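Local coordinates for HTH-type transcriptional regulator AscG (Escherichia coli K12, PDB 3DBI), which represses transcription of the cryptic asc operon by binding DNA as a regulator of the LacI family, at residues 62-67 against 94-99; 75-80 against 295-300; 123-128 against 144-149. All coordinates share one frame; numbering follows the deposited sequence. Where two conformers were deposited one is given.

Interaction 1 (62-67 against 94-99)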
loop_
_atom_site.group_PDB
_atom_site.type_symbol
_atom_site.label_atom_id
_atom_site.label_comp_id
_atom_site.label_asym_id
_atom_site.label_seq_id
_atom_site.Cartn_x
_atom_site.Cartn_y
_atom_site.Cartn_z
ATOM N N GLN A 62 -5.691 29.323 -10.677
ATOM C CA GLN A 62 -6.424 28.434 -9.762
ATOM C C GLN A 62 -6.114 26.964 -10.061
ATOM O O GLN A 62 -7.000 26.172 -10.386
ATOM C CB GLN A 62 -7.933 28.742 -9.748
ATOM C CG GLN A 62 -8.287 30.178 -9.350
ATOM C CD GLN A 62 -8.157 30.437 -7.853
ATOM O OE1 GLN A 62 -9.135 30.335 -7.111
ATOM N NE2 GLN A 62 -6.949 30.771 -7.405
ATOM N N THR A 63 -4.831 26.623 -9.954
ATOM C CA THR A 63 -4.325 25.316 -10.352
ATOM C C THR A 63 -3.247 24.844 -9.391
ATOM O O THR A 63 -2.369 25.613 -8.996
ATOM C CB THR A 63 -3.742 25.352 -11.784
ATOM O OG1 THR A 63 -4.705 25.912 -12.683
ATOM C CG2 THR A 63 -3.403 23.964 -12.276
ATOM N N LEU A 64 -3.325 23.570 -9.026
ATOM C CA LEU A 64 -2.379 22.951 -8.121
ATOM C C LEU A 64 -1.667 21.829 -8.846
ATOM O O LEU A 64 -2.279 21.105 -9.623
ATOM C CB LEU A 64 -3.129 22.388 -6.930
ATOM C CG LEU A 64 -2.503 22.628 -5.568
ATOM C CD1 LEU A 64 -3.575 23.219 -4.695
ATOM C CD2 LEU A 64 -1.925 21.344 -4.976
ATOM N N GLY A 65 -0.374 21.679 -8.587
ATOM C CA GLY A 65 0.430 20.667 -9.261
ATOM C C GLY A 65 0.949 19.606 -8.316
ATOM O O GLY A 65 1.287 19.888 -7.164
ATOM N N LEU A 66 1.001 18.376 -8.805
ATOM C CA LEU A 66 1.573 17.282 -8.039
ATOM C C LEU A 66 2.426 16.411 -8.955
ATOM O O LEU A 66 1.983 16.013 -10.038
ATOM C CB LEU A 66 0.477 16.471 -7.347
ATOM C CG LEU A 66 0.838 15.160 -6.637
ATOM C CD1 LEU A 66 1.779 15.397 -5.471
ATOM C CD2 LEU A 66 -0.422 14.460 -6.152
ATOM N N VAL A 67 3.660 16.155 -8.525
ATOM C CA VAL A 67 4.565 15.286 -9.259
ATOM C C VAL A 67 4.394 13.850 -8.771
ATOM O O VAL A 67 4.603 13.559 -7.594
ATOM C CB VAL A 67 6.049 15.716 -9.093
ATOM C CG1 VAL A 67 6.978 14.726 -9.791
ATOM C CG2 VAL A 67 6.270 17.128 -9.636
ATOM N N ARG A 94 -9.835 24.651 -6.782
ATOM C CA ARG A 94 -8.770 24.660 -7.792
ATOM C C ARG A 94 -8.551 23.305 -8.482
ATOM O O ARG A 94 -8.878 22.251 -7.933
ATOM C CB ARG A 94 -7.462 25.255 -7.236
ATOM C CG ARG A 94 -6.970 24.697 -5.917
ATOM C CD ARG A 94 -6.516 25.812 -4.972
ATOM N NE ARG A 94 -5.609 26.768 -5.607
ATOM C CZ ARG A 94 -5.184 27.896 -5.042
ATOM N NH1 ARG A 94 -4.364 28.695 -5.705
ATOM N NH2 ARG A 94 -5.577 28.230 -3.817
ATOM N N GLN A 95 -8.020 23.342 -9.698
ATOM C CA GLN A 95 -7.743 22.126 -10.454
ATOM C C GLN A 95 -6.461 21.459 -9.971
ATOM O O GLN A 95 -5.479 22.144 -9.666
ATOM C CB GLN A 95 -7.607 22.442 -11.939
ATOM C CG GLN A 95 -8.861 23.004 -12.584
ATOM C CD GLN A 95 -8.669 23.327 -14.059
ATOM O OE1 GLN A 95 -7.729 22.845 -14.703
ATOM N NE2 GLN A 95 -9.563 24.146 -14.602
ATOM N N LEU A 96 -6.474 20.128 -9.897
ATOM C CA LEU A 96 -5.273 19.369 -9.544
ATOM C C LEU A 96 -4.669 18.663 -10.763
ATOM O O LEU A 96 -5.290 17.778 -11.355
ATOM C CB LEU A 96 -5.543 18.369 -8.411
ATOM C CG LEU A 96 -4.322 17.589 -7.898
ATOM C CD1 LEU A 96 -3.239 18.520 -7.322
ATOM C CD2 LEU A 96 -4.734 16.554 -6.869
ATOM N N LEU A 97 -3.454 19.075 -11.121
ATOM C CA LEU A 97 -2.720 18.545 -12.280
ATOM C C LEU A 97 -1.627 17.578 -11.848
ATOM O O LEU A 97 -0.856 17.877 -10.936
ATOM C CB LEU A 97 -2.057 19.686 -13.058
ATOM C CG LEU A 97 -2.681 20.390 -14.270
ATOM C CD1 LEU A 97 -2.560 19.523 -15.509
ATOM C CD2 LEU A 97 -4.127 20.805 -14.052
ATOM N N LEU A 98 -1.556 16.425 -12.508
ATOM C CA LEU A 98 -0.468 15.480 -12.271
ATOM C C LEU A 98 0.610 15.570 -13.333
ATOM O O LEU A 98 0.323 15.817 -14.503
ATOM C CB LEU A 98 -0.971 14.046 -12.187
ATOM C CG LEU A 98 -1.883 13.689 -11.010
ATOM C CD1 LEU A 98 -1.894 12.186 -10.788
ATOM C CD2 LEU A 98 -1.478 14.404 -9.734
ATOM N N ALA A 99 1.856 15.385 -12.911
ATOM C CA ALA A 99 2.964 15.254 -13.835
ATOM C C ALA A 99 3.778 14.046 -13.430
ATOM O O ALA A 99 3.985 13.799 -12.241
ATOM C CB ALA A 99 3.820 16.489 -13.824
#
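L64 and L66 of strand 63-67 join the backbone of strand 95-99 in parallel, the axes 4.6 Å apart and their directions 28° apart, a modest twist between neighbouring strands. Each of these leucines gives its N-H to one residue of the partner and its carbonyl to another: L64 N binds Q95 O at 2.7 Å, L64 O receives L97 N, L66 N reaches L97 O, and L66 O takes A99 N. A further bond, from Q95 N to Q62 O, extends the pairing into the turn before the first strand.

L64, L66, L96 and L98 point to one face of the sheet; L64, L66 and L96 pack against helix 77-91, while L98 meets L98 of the second subunit. CD1 of L96 lies 3.9 Å from CB of L64. L66 and L98 run side by side in the same direction, with L98 CD2 3.7 Å from L66 CB. On the face of T63 and L97, the methyl of the threonine, CG2, meets L97 CD2 at 3.7 Å; with OG1 beside the backbone N (chi1 -52°), CG2 lies anti to that N and is turned to L97. G65, having no side chain, adds no bulk to this face beside L97.

At the strand entrance R94 reaches across toward the first strand, its CG and CD both against L64 CD1. The guanidinium offers one face to Q62 NE2, 3.7 Å from NH1, and salt bridges to D121 and D313 set two carboxylates against the charge of this buried group. L96, L97 and L98 also pair antiparallel with a strand of the second subunit, so the sheet continues across the dimer. Strand 63-68, helix 77-91 and strand 95-100 form the beta-alpha-beta unit that begins a periplasmic-binding-protein-like domain of Rossmann-like topology.

Interaction 2 (75-80 against 295-300); sequences GIYFSE and IPVTEM
Y77 lays its ring against V297, whose CG2 methyl sits over one face, 4.1 Å above the plane and displaced toward the rim. The other methyl of the valine, CG1, comes 4.0 Å from Y77 CD1 and also touches I76 CG1 at 3.9 Å, so a single beta-branched side chain fills the angle between an aliphatic and an aromatic neighbour. V297 can do this because its CG1 stands anti to the backbone N (chi1 -177°), leaving CG2 to lie over the ring.

The rim of the ring is met by M300, a selenomethionine, whose terminal CE approaches CE1 at 4.0 Å near the ring plane; a bend at the last torsion of its flexible chain (chi3 67°) turns that methyl to the tyrosine. At the far end I295 brings CG2 to 3.5 Å from the hydroxyl oxygen OH. With these contacts removed, an alanine at Y77 would probably leave V297 and M300 facing a gap between the two helix starts.

I76 and P296 occupy the N-cap positions of helices 77-91 and 297-313, so the meeting is one of two helix beginnings, joining segments 215 residues apart at their closest ends. Beyond the apolar patch, E80 OE1 stands 3.4 Å from T298 OG1. The other oxygen of E80, OE2, is hydrogen-bonded to Y73 of the second subunit, a residue that also packs on I76, placing this side of the contact at the dimer interface. Y77 further meets the ring of Y126 and the side chain of N150.

The contact thus rests chiefly on apolar surface: methyl groups meet one face and the rim of an aromatic ring, and the attraction is dispersive and hydrophobic, with E80 and T298 lying beside the apolar patch.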
loop_
_atom_site.group_PDB
_atom_site.type_symbol
_atom_site.label_atom_id
_atom_site.label_comp_id
_atom_site.label_asym_id
_atom_site.label_seq_id
_atom_site.Cartn_x
_atom_site.Cartn_y
_atom_site.Cartn_z
ATOM N N GLY A 75 6.088 3.154 1.785
ATOM C CA GLY A 75 5.307 3.739 2.867
ATOM C C GLY A 75 4.057 4.404 2.310
ATOM O O GLY A 75 3.700 4.224 1.141
ATOM N N ILE A 76 3.396 5.199 3.138
ATOM C CA ILE A 76 2.131 5.782 2.725
ATOM C C ILE A 76 2.256 7.273 2.379
ATOM O O ILE A 76 1.245 7.962 2.241
ATOM C CB ILE A 76 1.007 5.503 3.775
ATOM C CG1 ILE A 76 1.325 6.160 5.132
ATOM C CG2 ILE A 76 0.792 3.983 3.932
ATOM C CD1 ILE A 76 0.115 6.294 6.072
ATOM N N TYR A 77 3.490 7.755 2.210
ATOM C CA TYR A 77 3.733 9.189 2.016
ATOM C C TYR A 77 3.000 9.769 0.815
ATOM O O TYR A 77 2.205 10.705 0.962
ATOM C CB TYR A 77 5.223 9.504 1.884
ATOM C CG TYR A 77 6.045 9.332 3.139
ATOM C CD1 TYR A 77 6.085 10.327 4.122
ATOM C CD2 TYR A 77 6.804 8.176 3.334
ATOM C CE1 TYR A 77 6.854 10.158 5.279
ATOM C CE2 TYR A 77 7.565 8.005 4.465
ATOM C CZ TYR A 77 7.592 8.995 5.436
ATOM O OH TYR A 77 8.355 8.810 6.566
ATOM N N PHE A 78 3.263 9.200 -0.360
ATOM C CA PHE A 78 2.709 9.716 -1.606
ATOM C C PHE A 78 1.193 9.574 -1.692
ATOM O O PHE A 78 0.510 10.516 -2.095
ATOM C CB PHE A 78 3.370 9.065 -2.826
ATOM C CG PHE A 78 2.819 9.566 -4.134
ATOM C CD1 PHE A 78 3.219 10.801 -4.639
ATOM C CD2 PHE A 78 1.869 8.826 -4.835
ATOM C CE1 PHE A 78 2.693 11.285 -5.822
ATOM C CE2 PHE A 78 1.340 9.294 -6.005
ATOM C CZ PHE A 78 1.753 10.528 -6.507
ATOM N N SER A 79 0.679 8.401 -1.336
ATOM C CA SER A 79 -0.761 8.151 -1.370
ATOM C C SER A 79 -1.530 9.131 -0.481
ATOM O O SER A 79 -2.535 9.708 -0.915
ATOM C CB SER A 79 -1.068 6.701 -0.994
ATOM O OG SER A 79 -0.234 6.268 0.061
ATOM N N GLU A 80 -1.042 9.339 0.745
ATOM C CA GLU A 80 -1.668 10.292 1.670
ATOM C C GLU A 80 -1.592 11.715 1.125
ATOM O O GLU A 80 -2.571 12.476 1.203
ATOM C CB GLU A 80 -1.042 10.224 3.064
ATOM C CG GLU A 80 -1.487 9.029 3.913
ATOM C CD GLU A 80 -2.986 9.010 4.184
ATOM O OE1 GLU A 80 -3.473 9.876 4.941
ATOM O OE2 GLU A 80 -3.678 8.120 3.652
ATOM N N ILE A 295 5.726 6.433 12.358
ATOM C CA ILE A 295 6.014 7.749 11.798
ATOM C C ILE A 295 4.696 8.519 11.666
ATOM O O ILE A 295 3.724 7.982 11.150
ATOM C CB ILE A 295 6.711 7.616 10.408
ATOM C CG1 ILE A 295 7.902 6.644 10.468
ATOM C CG2 ILE A 295 7.150 8.981 9.856
ATOM C CD1 ILE A 295 9.088 7.105 11.355
ATOM N N PRO A 296 4.649 9.779 12.138
ATOM C CA PRO A 296 3.401 10.542 12.032
ATOM C C PRO A 296 3.175 11.127 10.633
ATOM O O PRO A 296 3.265 12.340 10.441
ATOM C CB PRO A 296 3.584 11.651 13.075
ATOM C CG PRO A 296 5.045 11.859 13.141
ATOM C CD PRO A 296 5.712 10.553 12.807
ATOM N N VAL A 297 2.856 10.258 9.679
ATOM C CA VAL A 297 2.739 10.631 8.269
ATOM C C VAL A 297 1.564 11.574 8.044
ATOM O O VAL A 297 1.717 12.597 7.380
ATOM C CB VAL A 297 2.648 9.373 7.356
ATOM C CG1 VAL A 297 2.588 9.752 5.883
ATOM C CG2 VAL A 297 3.838 8.453 7.600
ATOM N N THR A 298 0.469 11.291 8.704
ATOM C CA THR A 298 -0.755 12.028 8.533
ATOM C C THR A 298 -0.703 13.461 9.047
ATOM O O THR A 298 -1.256 14.347 8.459
ATOM C CB THR A 298 -1.934 11.234 9.110
ATOM O OG1 THR A 298 -2.432 10.345 8.116
ATOM C CG2 THR A 298 -3.020 12.117 9.519
ATOM N N GLU A 299 -0.005 13.668 10.138
ATOM C CA GLU A 299 0.336 14.986 10.684
ATOM C C GLU A 299 1.279 15.772 9.769
ATOM O O GLU A 299 1.105 16.978 9.603
ATOM C CB GLU A 299 0.959 14.858 12.077
ATOM C CG GLU A 299 -0.002 14.403 13.168
ATOM C CD GLU A 299 -0.105 12.881 13.315
ATOM O OE1 GLU A 299 0.291 12.125 12.399
ATOM O OE2 GLU A 299 -0.601 12.438 14.370
HETATM N N MSE A 300 2.257 15.079 9.178
HETATM C CA MSE A 300 3.176 15.678 8.206
HETATM C C MSE A 300 2.436 16.176 6.966
HETATM O O MSE A 300 2.731 17.271 6.465
HETATM C CB MSE A 300 4.293 14.699 7.811
HETATM C CG MSE A 300 5.279 14.379 8.926
HETATM SE SE MSE A 300 6.392 12.852 8.512
HETATM C CE MSE A 300 7.386 13.652 7.053
#

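Interaction 3 (123-128 against 144-149). With PO4 (phosphate ion), chain D.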
loop_
_atom_site.group_PDB
_atom_site.type_symbol
_atom_site.label_atom_id
_atom_site.label_comp_id
_atom_site.label_asym_id
_atom_site.label_seq_id
_atom_site.Cartn_x
_atom_site.Cartn_y
_atom_site.Cartn_z
ATOM N N ILE A 123 3.232 23.580 -6.467
ATOM C CA ILE A 123 3.640 22.232 -6.845
ATOM C C ILE A 123 4.062 21.476 -5.589
ATOM O O ILE A 123 4.760 22.023 -4.740
ATOM C CB ILE A 123 4.800 22.267 -7.875
ATOM C CG1 ILE A 123 4.307 22.822 -9.209
ATOM C CG2 ILE A 123 5.419 20.877 -8.094
ATOM C CD1 ILE A 123 5.373 23.519 -9.987
HETATM N N MSE A 124 3.621 20.228 -5.462
HETATM C CA MSE A 124 4.023 19.388 -4.342
HETATM C C MSE A 124 4.742 18.164 -4.872
HETATM O O MSE A 124 4.349 17.607 -5.902
HETATM C CB MSE A 124 2.809 18.963 -3.517
HETATM C CG MSE A 124 1.685 19.986 -3.491
HETATM SE SE MSE A 124 0.242 19.383 -2.391
HETATM C CE MSE A 124 1.120 19.743 -0.680
ATOM N N ILE A 125 5.785 17.744 -4.161
ATOM C CA ILE A 125 6.613 16.623 -4.584
ATOM C C ILE A 125 7.212 15.876 -3.381
ATOM O O ILE A 125 7.579 16.485 -2.380
ATOM C CB ILE A 125 7.723 17.093 -5.593
ATOM C CG1 ILE A 125 8.593 15.925 -6.071
ATOM C CG2 ILE A 125 8.574 18.237 -5.002
ATOM C CD1 ILE A 125 9.498 16.250 -7.265
ATOM N N TYR A 126 7.244 14.549 -3.479
ATOM C CA TYR A 126 8.081 13.704 -2.640
ATOM C C TYR A 126 9.140 13.110 -3.575
ATOM O O TYR A 126 8.902 12.107 -4.234
ATOM C CB TYR A 126 7.234 12.631 -1.940
ATOM C CG TYR A 126 7.987 11.530 -1.201
ATOM C CD1 TYR A 126 9.274 11.732 -0.683
ATOM C CD2 TYR A 126 7.389 10.286 -0.998
ATOM C CE1 TYR A 126 9.955 10.703 -0.005
ATOM C CE2 TYR A 126 8.047 9.263 -0.318
ATOM C CZ TYR A 126 9.328 9.474 0.177
ATOM O OH TYR A 126 9.972 8.454 0.854
ATOM N N PRO A 127 10.315 13.756 -3.648
ATOM C CA PRO A 127 11.359 13.390 -4.604
ATOM C C PRO A 127 12.176 12.149 -4.238
ATOM O O PRO A 127 12.715 12.052 -3.134
ATOM C CB PRO A 127 12.249 14.632 -4.634
ATOM C CG PRO A 127 12.067 15.260 -3.308
ATOM C CD PRO A 127 10.699 14.912 -2.819
ATOM N N ARG A 128 12.260 11.215 -5.179
ATOM C CA ARG A 128 13.051 10.000 -5.011
ATOM C C ARG A 128 14.505 10.236 -5.470
ATOM O O ARG A 128 15.449 9.821 -4.793
ATOM C CB ARG A 128 12.359 8.819 -5.735
ATOM C CG ARG A 128 13.225 7.624 -6.204
ATOM C CD ARG A 128 13.837 6.752 -5.106
ATOM N NE ARG A 128 12.894 6.462 -4.035
ATOM C CZ ARG A 128 13.066 6.808 -2.761
ATOM N NH1 ARG A 128 14.170 7.449 -2.363
ATOM N NH2 ARG A 128 12.125 6.497 -1.877
ATOM N N GLN A 144 6.099 30.742 -7.492
ATOM C CA GLN A 144 5.193 29.645 -7.130
ATOM C C GLN A 144 5.848 28.697 -6.125
ATOM O O GLN A 144 6.935 28.174 -6.386
ATOM C CB GLN A 144 4.770 28.854 -8.368
ATOM C CG GLN A 144 4.067 29.673 -9.431
ATOM C CD GLN A 144 4.944 29.958 -10.629
ATOM O OE1 GLN A 144 6.120 30.299 -10.492
ATOM N NE2 GLN A 144 4.375 29.812 -11.822
ATOM N N PRO A 145 5.194 28.480 -4.967
ATOM C CA PRO A 145 5.709 27.574 -3.929
ATOM C C PRO A 145 5.844 26.133 -4.396
ATOM O O PRO A 145 4.890 25.553 -4.901
ATOM C CB PRO A 145 4.653 27.655 -2.819
ATOM C CG PRO A 145 3.893 28.897 -3.087
ATOM C CD PRO A 145 3.933 29.120 -4.562
ATOM N N ILE A 146 7.037 25.582 -4.241
ATOM C CA ILE A 146 7.270 24.170 -4.449
ATOM C C ILE A 146 7.431 23.547 -3.067
ATOM O O ILE A 146 8.366 23.877 -2.342
ATOM C CB ILE A 146 8.503 23.948 -5.340
ATOM C CG1 ILE A 146 8.274 24.618 -6.690
ATOM C CG2 ILE A 146 8.813 22.456 -5.517
ATOM C CD1 ILE A 146 9.510 25.208 -7.281
HETATM N N MSE A 147 6.489 22.682 -2.697
HETATM C CA MSE A 147 6.484 22.041 -1.385
HETATM C C MSE A 147 7.134 20.676 -1.464
HETATM O O MSE A 147 6.901 19.926 -2.411
HETATM C CB MSE A 147 5.061 21.898 -0.850
HETATM C CG MSE A 147 4.210 23.160 -0.920
HETATM SE SE MSE A 147 4.811 24.696 0.135
HETATM C CE MSE A 147 5.039 23.849 1.862
ATOM N N VAL A 148 7.945 20.350 -0.462
ATOM C CA VAL A 148 8.709 19.104 -0.459
ATOM C C VAL A 148 8.350 18.283 0.771
ATOM O O VAL A 148 8.411 18.780 1.900
ATOM C CB VAL A 148 10.237 19.369 -0.488
ATOM C CG1 VAL A 148 11.009 18.068 -0.652
ATOM C CG2 VAL A 148 10.594 20.333 -1.621
ATOM N N LEU A 149 7.967 17.031 0.543
ATOM C CA LEU A 149 7.608 16.132 1.615
ATOM C C LEU A 149 8.740 15.144 1.907
ATOM O O LEU A 149 9.375 14.639 0.981
ATOM C CB LEU A 149 6.326 15.383 1.235
ATOM C CG LEU A 149 5.819 14.283 2.167
ATOM C CD1 LEU A 149 5.293 14.871 3.467
ATOM C CD2 LEU A 149 4.756 13.486 1.460
HETATM P P PO4 D . 13.406 7.589 1.020
HETATM O O1 PO4 D . 12.506 8.252 0.005
HETATM O O2 PO4 D . 12.572 6.877 2.053
HETATM O O3 PO4 D . 14.282 6.573 0.333
HETATM O O4 PO4 D . 14.245 8.651 1.688
#
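With CG anti to the backbone N (chi1 171°), Y126 reaches past the end of its strand and brings CD1 to 3.4 Å from L149 O, while its hydroxyl makes a weak hydrogen bond to phosphate O1 at 2.7 Å. R128 sets out the same way but bends at its second and third torsions (68° and 43°), and the chain curls back until the guanidinium meets the ion edge-on, the phosphorus in its plane. NH2 binds O1 at 2.6 Å and NH1 binds O3 at 2.8 Å, a two-pronged grip in which both bonds are clearly bent. H74, R151, S193 and T195 complete the anion's shell. The phosphate probably came from the crystallisation liquor, yet it probably marks the ligand pocket, as in sugar-binding relatives, which hold effectors in the cleft at the C-terminal strand ends.

Behind the pocket the strands pair in parallel. I123 N binds P145 O, I123 O receives M147 N at 2.8 Å, I125 N reaches M147 O and I125 O takes L149 N. Proline suits position 145, where only its carbonyl is used in this pairing. P127 follows the end of the other strand, its ring CD 3.8 Å from V148 CG1 and the two side chains crossing at about a right angle.

I123, I125, I146 and V148 share one face, their beta-branched shape suited to extended backbone; helix 105-117 packs on I123, and helix 132-141 covers I146 and V148. The selenomethionines M124 and M147 point to the opposite face, where M124 meets helix 77-91. Strand 122-125 is bonded on its other edge to strand 63-68, and strand 146-149 to residues H159 and V161.

Interactions 1 and 3 belong to one parallel sheet, their centres about 12 Å apart, with strands 63-68 and 122-125 as neighbours: M124 N lies 2.9 Å from G65 O, and V67 N lies 3.1 Å from M124 O, both probable hydrogen bonds. Interaction 2 sits beyond the strand ends, its centre about 14 Å from that of interaction 3 and about 19 Å from that of interaction 1. Helix 77-91 ties them together: F78 CE1 packs on V67 O at 3.5 Å, and Y77 CB touches Y126 CE2 at 3.6 Å. R128 and, weakly, Y126 hold the phosphate in interaction 3, whereas the side chain of Y77 stays about 6 Å from it. Interactions 1 and 2 both reach the second subunit.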